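Local atomic coordinates of linoleate 11-lipoxygenase (Gaeumannomyces graminis, PDB entry 5FX8), a protein that uses a manganese ion to oxygenate linoleic and alpha-linolenic acids to 11S- and 13R-hydroperoxy fatty acids. Residues 590-593 with 594-598; 160-163 with 164-167. All blocks are in the same frame, centred on the assembly; numbering follows the deposited sequence.

Interaction 1: 590-593 with 594-598. With NAG (2-acetamido-2-deoxy-beta-D-glucopyranose), chain D.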
loop_
_atom_site.group_PDB
_atom_site.type_symbol
_atom_site.label_atom_id
_atom_site.label_comp_id
_atom_site.label_asym_id
_atom_site.label_seq_id
_atom_site.Cartn_x
_atom_site.Cartn_y
_atom_site.Cartn_z
ATOM N N GLY A 590 -13.848 17.175 -5.346
ATOM C CA GLY A 590 -13.700 18.382 -4.572
ATOM C C GLY A 590 -15.025 18.654 -3.915
ATOM O O GLY A 590 -15.931 17.835 -4.019
ATOM N N PHE A 591 -15.166 19.788 -3.258
ATOM C CA PHE A 591 -16.336 20.031 -2.439
ATOM C C PHE A 591 -17.387 20.796 -3.218
ATOM O O PHE A 591 -17.057 21.647 -4.038
ATOM C CB PHE A 591 -15.947 20.813 -1.195
ATOM C CG PHE A 591 -15.039 20.077 -0.285
ATOM C CD1 PHE A 591 -15.538 19.127 0.579
ATOM C CD2 PHE A 591 -13.685 20.347 -0.273
ATOM C CE1 PHE A 591 -14.710 18.462 1.428
ATOM C CE2 PHE A 591 -12.850 19.685 0.578
ATOM C CZ PHE A 591 -13.363 18.743 1.435
ATOM N N ASP A 592 -18.655 20.497 -2.948
ATOM C CA ASP A 592 -19.754 21.209 -3.584
ATOM C C ASP A 592 -20.105 22.450 -2.762
ATOM O O ASP A 592 -19.315 22.920 -1.936
ATOM C CB ASP A 592 -20.951 20.276 -3.792
ATOM C CG ASP A 592 -21.528 19.728 -2.499
ATOM O OD1 ASP A 592 -21.323 20.333 -1.443
ATOM O OD2 ASP A 592 -22.211 18.683 -2.528
ATOM N N GLY A 593 -21.304 22.985 -2.976
ATOM C CA GLY A 593 -21.705 24.220 -2.344
ATOM C C GLY A 593 -22.109 24.065 -0.912
ATOM O O GLY A 593 -22.268 25.071 -0.212
ATOM N N LYS A 594 -22.275 22.835 -0.454
ATOM C CA LYS A 594 -22.486 22.589 0.955
ATOM C C LYS A 594 -21.238 22.102 1.664
ATOM O O LYS A 594 -21.341 21.610 2.782
ATOM C CB LYS A 594 -23.615 21.592 1.149
ATOM C CG LYS A 594 -24.991 22.167 0.891
ATOM C CD LYS A 594 -25.993 21.644 1.925
ATOM C CE LYS A 594 -26.012 20.103 2.008
ATOM N NZ LYS A 594 -26.918 19.575 3.087
ATOM N N GLY A 595 -20.063 22.228 1.067
ATOM C CA GLY A 595 -18.887 21.702 1.739
ATOM C C GLY A 595 -18.807 20.189 1.794
ATOM O O GLY A 595 -18.120 19.644 2.656
ATOM N N LEU A 596 -19.475 19.494 0.886
ATOM C CA LEU A 596 -19.522 18.047 0.909
ATOM C C LEU A 596 -18.927 17.461 -0.358
ATOM O O LEU A 596 -19.042 18.040 -1.441
ATOM C CB LEU A 596 -20.938 17.563 1.056
ATOM C CG LEU A 596 -21.655 18.007 2.309
ATOM C CD1 LEU A 596 -23.037 17.420 2.268
ATOM C CD2 LEU A 596 -20.914 17.511 3.501
ATOM N N SER A 597 -18.287 16.300 -0.209
ATOM C CA SER A 597 -17.826 15.491 -1.336
ATOM C C SER A 597 -18.372 14.089 -1.169
ATOM O O SER A 597 -18.063 13.426 -0.174
ATOM C CB SER A 597 -16.302 15.449 -1.416
ATOM O OG SER A 597 -15.897 14.506 -2.384
ATOM N N GLN A 598 -19.168 13.635 -2.137
ATOM C CA GLN A 598 -19.966 12.414 -1.992
ATOM C C GLN A 598 -20.762 12.432 -0.702
ATOM O O GLN A 598 -20.935 11.407 -0.052
ATOM C CB GLN A 598 -19.111 11.154 -2.027
ATOM C CG GLN A 598 -18.104 11.113 -3.109
ATOM C CD GLN A 598 -17.193 9.933 -2.962
ATOM O OE1 GLN A 598 -17.383 8.909 -3.609
ATOM N NE2 GLN A 598 -16.195 10.062 -2.097
HETATM C C1 NAG D . -14.733 20.683 4.849
HETATM C C2 NAG D . -15.876 21.721 4.903
HETATM C C3 NAG D . -15.862 22.618 3.667
HETATM C C4 NAG D . -14.468 23.165 3.401
HETATM C C5 NAG D . -13.477 22.016 3.368
HETATM C C6 NAG D . -12.062 22.461 3.114
HETATM C C7 NAG D . -17.919 21.129 6.130
HETATM C C8 NAG D . -19.226 20.408 6.067
HETATM N N2 NAG D . -17.167 21.070 5.029
HETATM O O3 NAG D . -16.768 23.696 3.873
HETATM O O4 NAG D . -14.437 23.856 2.158
HETATM O O5 NAG D . -13.498 21.343 4.631
HETATM O O6 NAG D . -11.432 22.859 4.318
HETATM O O7 NAG D . -17.554 21.723 7.130
#
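Two first torsions set up this turn: Asp592 places CG between its backbone N and carbonyl carbon (chi1 62°), folding the carboxylate back over Lys594 and Leu596, while Phe591 holds CG beside its own N, opposite the carbonyl carbon (chi1 -65°), laying the ring against Gly595. OD1 of Asp592 is gripped twice, by Lys594 N at 2.9 Å and by Leu596 N at 3.1 Å. The two amides arrive from opposite faces of the carboxylate plane, each well out of it, so the backbone pair brackets the oxygen and should limit the rotation of the group. The Asp592 and Leu596 side chains run alongside each other, with Leu596 CB 3.8 Å from OD1.

The backbone closes the same turn through Asp592 N to Leu596 O (2.9 Å) and Gly595 N to Asp592 O (3.2 Å). Gly595 has a positive phi of 71°, and its carbonyl O accepts a nearly straight bond from the sugar amide, NAG N2, at 2.9 Å. The same sugar, part of the glycan at Asn157, lies over one face of the Phe591 ring, with NAG C5 3.7 Å above the plane and displaced toward the rim. Ser156 gives the sugar a further polar partner. The protein's own bonds, Lys594 N to Asp592 OD1 and the two backbone pairs, define an Asx turn on a type I beta turn from Asp592 to Gly595, followed by a G1 beta bulge at Gly595.

Interaction 2: 160-163 with 164-167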
loop_
_atom_site.group_PDB
_atom_site.type_symbol
_atom_site.label_atom_id
_atom_site.label_comp_id
_atom_site.label_asym_id
_atom_site.label_seq_id
_atom_site.Cartn_x
_atom_site.Cartn_y
_atom_site.Cartn_z
ATOM N N SER A 160 -16.482 17.393 12.909
ATOM C CA SER A 160 -17.793 17.223 12.315
ATOM C C SER A 160 -18.333 15.836 12.600
ATOM O O SER A 160 -17.634 14.837 12.421
ATOM C CB SER A 160 -17.709 17.455 10.817
ATOM O OG SER A 160 -18.775 16.820 10.182
ATOM N N ASP A 161 -19.586 15.780 13.052
ATOM C CA ASP A 161 -20.205 14.497 13.336
ATOM C C ASP A 161 -20.528 13.771 12.051
ATOM O O ASP A 161 -20.463 12.543 11.998
ATOM C CB ASP A 161 -21.473 14.679 14.173
ATOM C CG ASP A 161 -21.186 14.956 15.648
ATOM O OD1 ASP A 161 -20.244 14.368 16.201
ATOM O OD2 ASP A 161 -21.920 15.741 16.279
ATOM N N LEU A 162 -20.894 14.514 11.006
ATOM C CA LEU A 162 -21.181 13.884 9.724
ATOM C C LEU A 162 -19.936 13.221 9.160
ATOM O O LEU A 162 -20.012 12.152 8.553
ATOM C CB LEU A 162 -21.741 14.899 8.734
ATOM C CG LEU A 162 -21.999 14.357 7.323
ATOM C CD1 LEU A 162 -23.169 13.455 7.313
ATOM C CD2 LEU A 162 -22.209 15.446 6.339
ATOM N N LEU A 163 -18.777 13.837 9.356
ATOM C CA LEU A 163 -17.550 13.188 8.943
ATOM C C LEU A 163 -17.275 11.949 9.775
ATOM O O LEU A 163 -16.691 10.990 9.271
ATOM C CB LEU A 163 -16.391 14.173 9.035
ATOM C CG LEU A 163 -14.946 13.746 8.773
ATOM C CD1 LEU A 163 -14.182 14.933 8.305
ATOM C CD2 LEU A 163 -14.279 13.196 10.010
ATOM N N PHE A 164 -17.664 11.943 11.049
ATOM C CA PHE A 164 -17.377 10.784 11.880
ATOM C C PHE A 164 -18.276 9.614 11.525
ATOM O O PHE A 164 -17.855 8.455 11.596
ATOM C CB PHE A 164 -17.535 11.119 13.358
ATOM C CG PHE A 164 -17.431 9.926 14.237
ATOM C CD1 PHE A 164 -16.201 9.324 14.462
ATOM C CD2 PHE A 164 -18.559 9.374 14.802
ATOM C CE1 PHE A 164 -16.099 8.206 15.252
ATOM C CE2 PHE A 164 -18.471 8.267 15.589
ATOM C CZ PHE A 164 -17.239 7.680 15.824
ATOM N N SER A 165 -19.522 9.884 11.175
ATOM C CA SER A 165 -20.403 8.795 10.790
ATOM C C SER A 165 -20.107 8.317 9.368
ATOM O O SER A 165 -20.058 7.112 9.110
ATOM C CB SER A 165 -21.848 9.238 10.937
ATOM O OG SER A 165 -22.031 10.407 10.177
ATOM N N MET A 166 -19.869 9.239 8.444
ATOM C CA MET A 166 -19.644 8.830 7.062
ATOM C C MET A 166 -18.378 7.993 6.864
ATOM O O MET A 166 -18.303 7.254 5.887
ATOM C CB MET A 166 -19.594 10.052 6.161
ATOM C CG MET A 166 -20.940 10.633 5.884
ATOM S SD MET A 166 -22.102 9.364 5.437
ATOM C CE MET A 166 -21.899 9.425 3.674
ATOM N N GLU A 167 -17.386 8.082 7.755
ATOM C CA GLU A 167 -16.225 7.211 7.649
ATOM C C GLU A 167 -16.607 5.735 7.622
ATOM O O GLU A 167 -15.909 4.934 6.998
ATOM C CB GLU A 167 -15.259 7.483 8.802
ATOM C CG GLU A 167 -14.287 8.628 8.570
ATOM C CD GLU A 167 -13.531 9.061 9.828
ATOM O OE1 GLU A 167 -13.574 8.361 10.851
ATOM O OE2 GLU A 167 -12.904 10.136 9.811
#
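The flat carboxylate of Glu167 brings OE2 to 3.4 Å from Leu163 CD2, the two side chains crossing at a slant, while OE1 is hydrogen-bonded to His496 NE2. Phe164 supplies the other flat group: its ring makes a cation-pi contact with Arg168 and meets the ring of Phe278 with the planes about 75° apart. Of the Phe164 side chain it is CB that meets the preceding turn, 3.5 Å from Asp161 O.

Backbone bonds run from Ser165 N to Asp161 O (2.9 Å) and from Met166 N to Leu162 O (2.9 Å), the i to i+4 pattern of an alpha helix. Ser160 is its N-cap: OG accepts from Leu163 N at 3.1 Å, at 165° at the hydrogen, satisfying one of the amides that the first turn leaves without a helical carbonyl. Beside the cap, Asp161 OD1 is bound by Lys275 in a salt bridge and by Trp271 NE1, tying the helix start to helix 268-305.

The Leu162 and Met166 side chains run alongside each other in one direction, Leu162 CD1 resting 3.9 Å from Met166 CG; the thioether chain then kinks, and the side chain touches Met600. In Ser165 the hydroxyl sits between the backbone N and the carbonyl carbon (chi1 56°), which brings OG to 3.1 Å from Leu162 O; its hydrogen bond to Phe247 O reaches strand 246-253.

Overall arrangement
The turn of interaction 1 and the helix of interaction 2 lie on the same side of the chain's centre, with their own centres about 14 Å apart. They touch directly, Leu596 CD2 packing on Leu162 CD2 at 3.7 Å. Beyond the turn the chain stays against the helix, with Pro601 and Phe602 touching Ser160 and Leu163. The Asn157 glycan, attached shortly before the helix begins, lies close to both: it contacts the turn, and a NAG is about 5 Å from the Ser160 side chain (nearest atoms). Neither contact supplies a ligand of the catalytic manganese, which is bound by His290, His294, His478, Asn482 and the C-terminal Val618.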